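Local coordinates for phage tail sheath protein (Desulfitobacterium hafniense, PDB 3HXL) that probably forms part of the contractile sheath that surrounds a phage-type tail, at residues G110-R113 and G114-I117; S134-D138 and G139-D143. All coordinates share one frame; numbering follows the deposited sequence.

Contact 1: residues G110-R113 and G114-I117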
ATOM      1  N   GLY A 110     -16.565   4.336 -15.364  1.00 26.49           N
ATOM      2  CA  GLY A 110     -16.699   3.197 -16.249  1.00 25.65           C
ATOM      3  C   GLY A 110     -16.520   1.928 -15.435  1.00 24.42           C
ATOM      4  O   GLY A 110     -15.915   1.957 -14.364  1.00 24.23           O
ATOM      5  N   GLY A 111     -17.051   0.818 -15.935  1.00 23.03           N
ATOM      6  CA  GLY A 111     -16.932  -0.441 -15.228  1.00 23.28           C
ATOM      7  C   GLY A 111     -18.223  -1.229 -15.270  1.00 27.84           C
ATOM      8  O   GLY A 111     -19.281  -0.683 -15.594  1.00 30.15           O
ATOM      9  N   ALA A 112     -18.136  -2.514 -14.940  1.00 23.88           N
ATOM     10  CA  ALA A 112     -19.296  -3.397 -14.936  1.00 25.00           C
ATOM     11  C   ALA A 112     -20.264  -3.031 -13.815  1.00 26.61           C
ATOM     12  O   ALA A 112     -21.433  -3.417 -13.841  1.00 29.20           O
ATOM     13  CB  ALA A 112     -18.841  -4.846 -14.777  1.00 22.22           C
ATOM     14  N   ARG A 113     -19.777  -2.289 -12.828  1.00 27.02           N
ATOM     15  CA  ARG A 113     -20.621  -1.891 -11.710  1.00 23.03           C
ATOM     16  C   ARG A 113     -21.743  -0.977 -12.204  1.00 24.23           C
ATOM     17  O   ARG A 113     -22.799  -0.881 -11.582  1.00 23.53           O
ATOM     18  CB  ARG A 113     -19.775  -1.191 -10.645  1.00 24.06           C
ATOM     19  CG  ARG A 113     -20.537  -0.729  -9.416  1.00 21.69           C
ATOM     20  CD  ARG A 113     -21.409  -1.823  -8.824  1.00 25.56           C
ATOM     21  NE  ARG A 113     -21.704  -1.549  -7.419  1.00 22.88           N
ATOM     22  CZ  ARG A 113     -22.587  -2.218  -6.687  1.00 23.01           C
ATOM     23  NH1 ARG A 113     -23.280  -3.213  -7.224  1.00 29.32           N
ATOM     24  NH2 ARG A 113     -22.771  -1.895  -5.413  1.00 21.59           N
ATOM     25  N   GLY A 114     -21.511  -0.316 -13.333  1.00 20.84           N
ATOM     26  CA  GLY A 114     -22.529   0.556 -13.886  1.00 25.74           C
ATOM     27  C   GLY A 114     -23.767  -0.216 -14.319  1.00 29.54           C
ATOM     28  O   GLY A 114     -24.870   0.332 -14.335  1.00 33.46           O
ATOM     29  N   ASN A 115     -23.598  -1.490 -14.667  1.00 29.73           N
ATOM     30  CA  ASN A 115     -24.738  -2.297 -15.096  1.00 31.30           C
ATOM     31  C   ASN A 115     -25.656  -2.700 -13.939  1.00 30.79           C
ATOM     32  O   ASN A 115     -26.716  -3.287 -14.158  1.00 27.87           O
ATOM     33  CB  ASN A 115     -24.273  -3.555 -15.836  1.00 33.68           C
ATOM     34  CG  ASN A 115     -23.397  -3.242 -17.035  1.00 41.26           C
ATOM     35  OD1 ASN A 115     -23.699  -2.347 -17.832  1.00 36.26           O
ATOM     36  ND2 ASN A 115     -22.309  -3.991 -17.176  1.00 39.73           N
ATOM     37  N   ASP A 116     -25.256  -2.392 -12.709  1.00 30.32           N
ATOM     38  CA  ASP A 116     -26.084  -2.721 -11.548  1.00 28.08           C
ATOM     39  C   ASP A 116     -26.959  -1.530 -11.184  1.00 29.41           C
ATOM     40  O   ASP A 116     -27.634  -1.530 -10.154  1.00 28.74           O
ATOM     41  CB  ASP A 116     -25.225  -3.082 -10.334  1.00 30.11           C
ATOM     42  CG  ASP A 116     -24.354  -4.300 -10.568  1.00 31.23           C
ATOM     43  OD1 ASP A 116     -24.726  -5.152 -11.398  1.00 30.07           O
ATOM     44  OD2 ASP A 116     -23.302  -4.409  -9.904  1.00 30.15           O
ATOM     45  N   ILE A 117     -26.931  -0.506 -12.027  1.00 28.09           N
ATOM     46  CA  ILE A 117     -27.720   0.694 -11.793  1.00 21.70           C
ATOM     47  C   ILE A 117     -28.983   0.642 -12.641  1.00 24.84           C
ATOM     48  O   ILE A 117     -28.951   0.211 -13.794  1.00 26.67           O
ATOM     49  CB  ILE A 117     -26.923   1.958 -12.165  1.00 20.38           C
ATOM     50  CG1 ILE A 117     -25.554   1.928 -11.477  1.00 22.67           C
ATOM     51  CG2 ILE A 117     -27.694   3.205 -11.733  1.00 23.42           C
ATOM     52  CD1 ILE A 117     -24.657   3.097 -11.835  1.00 18.72           C
TER
HETATM   53  O   HOH W   1     -22.550  -5.857 -12.998  1.00 38.65           O
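R113 and D116, three residues apart in the 3-10 segment 112-116, are joined by a salt bridge in which NH1 of R113 lies 2.9 Å from OD2 of D116. The carboxylate oxygen sits at the guanidinium edge, in its plane, and takes the N-H on its anti side, 27° out of the carboxylate plane, the two flat groups 81° apart. CG of R113 is anti to its backbone N (chi1 -180°) and the chain bends at chi2, which carries the guanidinium forward along the segment. D138 also binds NH1, so two carboxylates share this nitrogen, while NH2 is held by the carbonyl of G64.

The tight part is the backbone: the N-H groups of G114, N115 and D116 bond to the carbonyls of G111, A112 and R113, the middle bond measuring 3.0 Å from N115 N to A112 O. The partly exposed side is looser, where one water donates to both A112 O and D116 OD1, each at 2.8 Å. N115 turns its amide to G178, and A112 N bonds to D180. The segment fills the connection between strands 103-107 and 117-123, with R113 lying on V137 and I117 on T135 of strand 131-137.

Contact 2: residues S134-D138 and G139-D143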
ATOM      1  N   SER A 134     -35.672   8.175  -9.474  1.00 24.79           N
ATOM      2  CA  SER A 134     -34.878   7.436  -8.512  1.00 29.53           C
ATOM      3  C   SER A 134     -33.765   6.635  -9.170  1.00 28.47           C
ATOM      4  O   SER A 134     -33.912   6.126 -10.284  1.00 30.72           O
ATOM      5  CB  SER A 134     -35.789   6.515  -7.697  1.00 32.60           C
ATOM      6  OG  SER A 134     -36.729   7.278  -6.959  1.00 29.17           O
ATOM      7  N   THR A 135     -32.641   6.548  -8.470  1.00 30.94           N
ATOM      8  CA  THR A 135     -31.491   5.802  -8.951  1.00 28.77           C
ATOM      9  C   THR A 135     -31.359   4.570  -8.065  1.00 25.10           C
ATOM     10  O   THR A 135     -31.187   4.682  -6.848  1.00 26.06           O
ATOM     11  CB  THR A 135     -30.196   6.643  -8.856  1.00 29.73           C
ATOM     12  OG1 THR A 135     -30.370   7.863  -9.583  1.00 21.33           O
ATOM     13  CG2 THR A 135     -29.016   5.880  -9.442  1.00 28.82           C
ATOM     14  N   LEU A 136     -31.464   3.397  -8.679  1.00 27.16           N
ATOM     15  CA  LEU A 136     -31.361   2.144  -7.948  1.00 26.17           C
ATOM     16  C   LEU A 136     -30.062   1.421  -8.247  1.00 22.30           C
ATOM     17  O   LEU A 136     -29.578   1.422  -9.380  1.00 25.45           O
ATOM     18  CB  LEU A 136     -32.530   1.217  -8.293  1.00 23.70           C
ATOM     19  CG  LEU A 136     -33.881   1.447  -7.601  1.00 29.30           C
ATOM     20  CD1 LEU A 136     -34.384   2.848  -7.863  1.00 29.43           C
ATOM     21  CD2 LEU A 136     -34.871   0.412  -8.107  1.00 29.93           C
ATOM     22  N   VAL A 137     -29.509   0.808  -7.211  1.00 23.02           N
ATOM     23  CA  VAL A 137     -28.277   0.039  -7.316  1.00 30.31           C
ATOM     24  C   VAL A 137     -28.569  -1.305  -6.666  1.00 31.26           C
ATOM     25  O   VAL A 137     -28.822  -1.375  -5.462  1.00 34.90           O
ATOM     26  CB  VAL A 137     -27.120   0.726  -6.572  1.00 27.03           C
ATOM     27  CG1 VAL A 137     -25.868  -0.131  -6.658  1.00 33.55           C
ATOM     28  CG2 VAL A 137     -26.862   2.100  -7.174  1.00 22.68           C
ATOM     29  N   ASP A 138     -28.530  -2.365  -7.467  1.00 28.77           N
ATOM     30  CA  ASP A 138     -28.835  -3.707  -6.983  1.00 39.71           C
ATOM     31  C   ASP A 138     -30.241  -3.716  -6.395  1.00 40.39           C
ATOM     32  O   ASP A 138     -30.496  -4.368  -5.383  1.00 37.73           O
ATOM     33  CB  ASP A 138     -27.836  -4.163  -5.915  1.00 38.64           C
ATOM     34  CG  ASP A 138     -26.467  -4.481  -6.486  1.00 30.43           C
ATOM     35  OD1 ASP A 138     -26.396  -4.999  -7.620  1.00 37.21           O
ATOM     36  OD2 ASP A 138     -25.464  -4.231  -5.792  1.00 31.46           O
ATOM     37  N   GLY A 139     -31.145  -2.967  -7.023  1.00 39.25           N
ATOM     38  CA  GLY A 139     -32.521  -2.909  -6.558  1.00 37.57           C
ATOM     39  C   GLY A 139     -32.798  -1.940  -5.425  1.00 34.69           C
ATOM     40  O   GLY A 139     -33.954  -1.645  -5.135  1.00 41.85           O
ATOM     41  N   ALA A 140     -31.750  -1.442  -4.780  1.00 35.08           N
ATOM     42  CA  ALA A 140     -31.919  -0.509  -3.676  1.00 36.00           C
ATOM     43  C   ALA A 140     -31.854   0.943  -4.147  1.00 42.30           C
ATOM     44  O   ALA A 140     -30.933   1.337  -4.865  1.00 37.51           O
ATOM     45  CB  ALA A 140     -30.853  -0.762  -2.617  1.00 36.75           C
ATOM     46  N   GLU A 141     -32.839   1.736  -3.736  1.00 39.13           N
ATOM     47  CA  GLU A 141     -32.886   3.145  -4.106  1.00 37.55           C
ATOM     48  C   GLU A 141     -31.911   3.934  -3.245  1.00 37.01           C
ATOM     49  O   GLU A 141     -32.077   4.015  -2.028  1.00 33.57           O
ATOM     50  CB  GLU A 141     -34.300   3.693  -3.915  1.00 43.04           C
ATOM     51  CG  GLU A 141     -34.418   5.196  -4.119  1.00 37.84           C
ATOM     52  CD  GLU A 141     -35.823   5.700  -3.874  1.00 45.48           C
ATOM     53  OE1 GLU A 141     -36.728   5.341  -4.658  1.00 47.00           O
ATOM     54  OE2 GLU A 141     -36.022   6.449  -2.892  1.00 48.76           O
ATOM     55  N   LEU A 142     -30.897   4.518  -3.879  1.00 32.77           N
ATOM     56  CA  LEU A 142     -29.898   5.291  -3.153  1.00 25.85           C
ATOM     57  C   LEU A 142     -30.038   6.795  -3.381  1.00 25.03           C
ATOM     58  O   LEU A 142     -29.346   7.585  -2.747  1.00 25.23           O
ATOM     59  CB  LEU A 142     -28.491   4.828  -3.539  1.00 27.62           C
ATOM     60  CG  LEU A 142     -28.208   3.333  -3.359  1.00 38.88           C
ATOM     61  CD1 LEU A 142     -26.775   3.029  -3.768  1.00 31.41           C
ATOM     62  CD2 LEU A 142     -28.444   2.930  -1.909  1.00 41.08           C
ATOM     63  N   ASP A 143     -30.928   7.184  -4.291  1.00 23.61           N
ATOM     64  CA  ASP A 143     -31.173   8.599  -4.563  1.00 29.25           C
ATOM     65  C   ASP A 143     -32.563   8.778  -5.160  1.00 23.99           C
ATOM     66  O   ASP A 143     -33.048   7.924  -5.903  1.00 24.47           O
ATOM     67  CB  ASP A 143     -30.124   9.178  -5.528  1.00 32.30           C
ATOM     68  CG  ASP A 143     -30.260  10.691  -5.702  1.00 36.02           C
ATOM     69  OD1 ASP A 143     -30.232  11.420  -4.683  1.00 34.19           O
ATOM     70  OD2 ASP A 143     -30.389  11.160  -6.856  1.00 26.14           O
TER
HETATM   71  O   HOH W   2     -32.071   9.764  -8.759  1.00 28.30           O
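Strands 134-137 and 140-143 run antiparallel with a strong twist, the N-to-C directions of these short strand segments at 130°, and are joined by a type I' turn from V137 to A140. This is a beta hairpin with a two-residue loop, D138-G139, both residues having positive phi. V137 and A140 form the hydrogen-bonded pair that closes it, with V137 N 2.8 Å from A140 O and A140 N giving the return bond to V137 O. L136 and E141 make the next, non-hydrogen-bonded pair. Beyond them lies a classic beta bulge, where L142 and D143 both face T135: L142 N bonds to T135 O at 3.0 Å, and T135 N reaches D143 O at 2.9 Å.

On the face of L136 and E141, CD1 of the leucine rests 4.0 Å from CB of the glutamate, while CD2 leans toward the G139 carbonyl. The E141 chain runs extended from a CG anti to its backbone N (chi1 173°), which brings OE1 to 3.0 Å from OG of S134. On the face of V137, the L142 side chain reaches the first strand from the bulge, and its CD1 meets CG2 of V137 at 3.5 Å, the two side chains crossing at about a right angle. W158 packs against both. D138, at the exposed turn, pairs with R113. At the bulge, T135 and D143 bring their CB atoms together, and OD2 of D143 also accepts from Q145 and N156. A water links the pair, accepting from T135 OG1 at 2.7 Å and donating to D143 OD2 at 2.9 Å.

In the fold
Contact 1 comes first along the chain and contact 2 follows, their centres about 13 Å apart, both within the beta-sandwich domain of the sheath protein. The 3-10 segment of contact 1 leads into strand 117-123, which lies between strands 131-137 and 170-174 in a four-stranded antiparallel sheet; the hairpin of contact 2 supplies strand 131-137 and strand 140-147, one of the two edge strands within this chain. The two contacts meet directly: besides the R113-D138 pairing, D116 O probably accepts from D138 N, and CG2 of I117 packs on L136 O. The hairpin tip is therefore fastened to the 3-10 segment that opens its neighbouring strand.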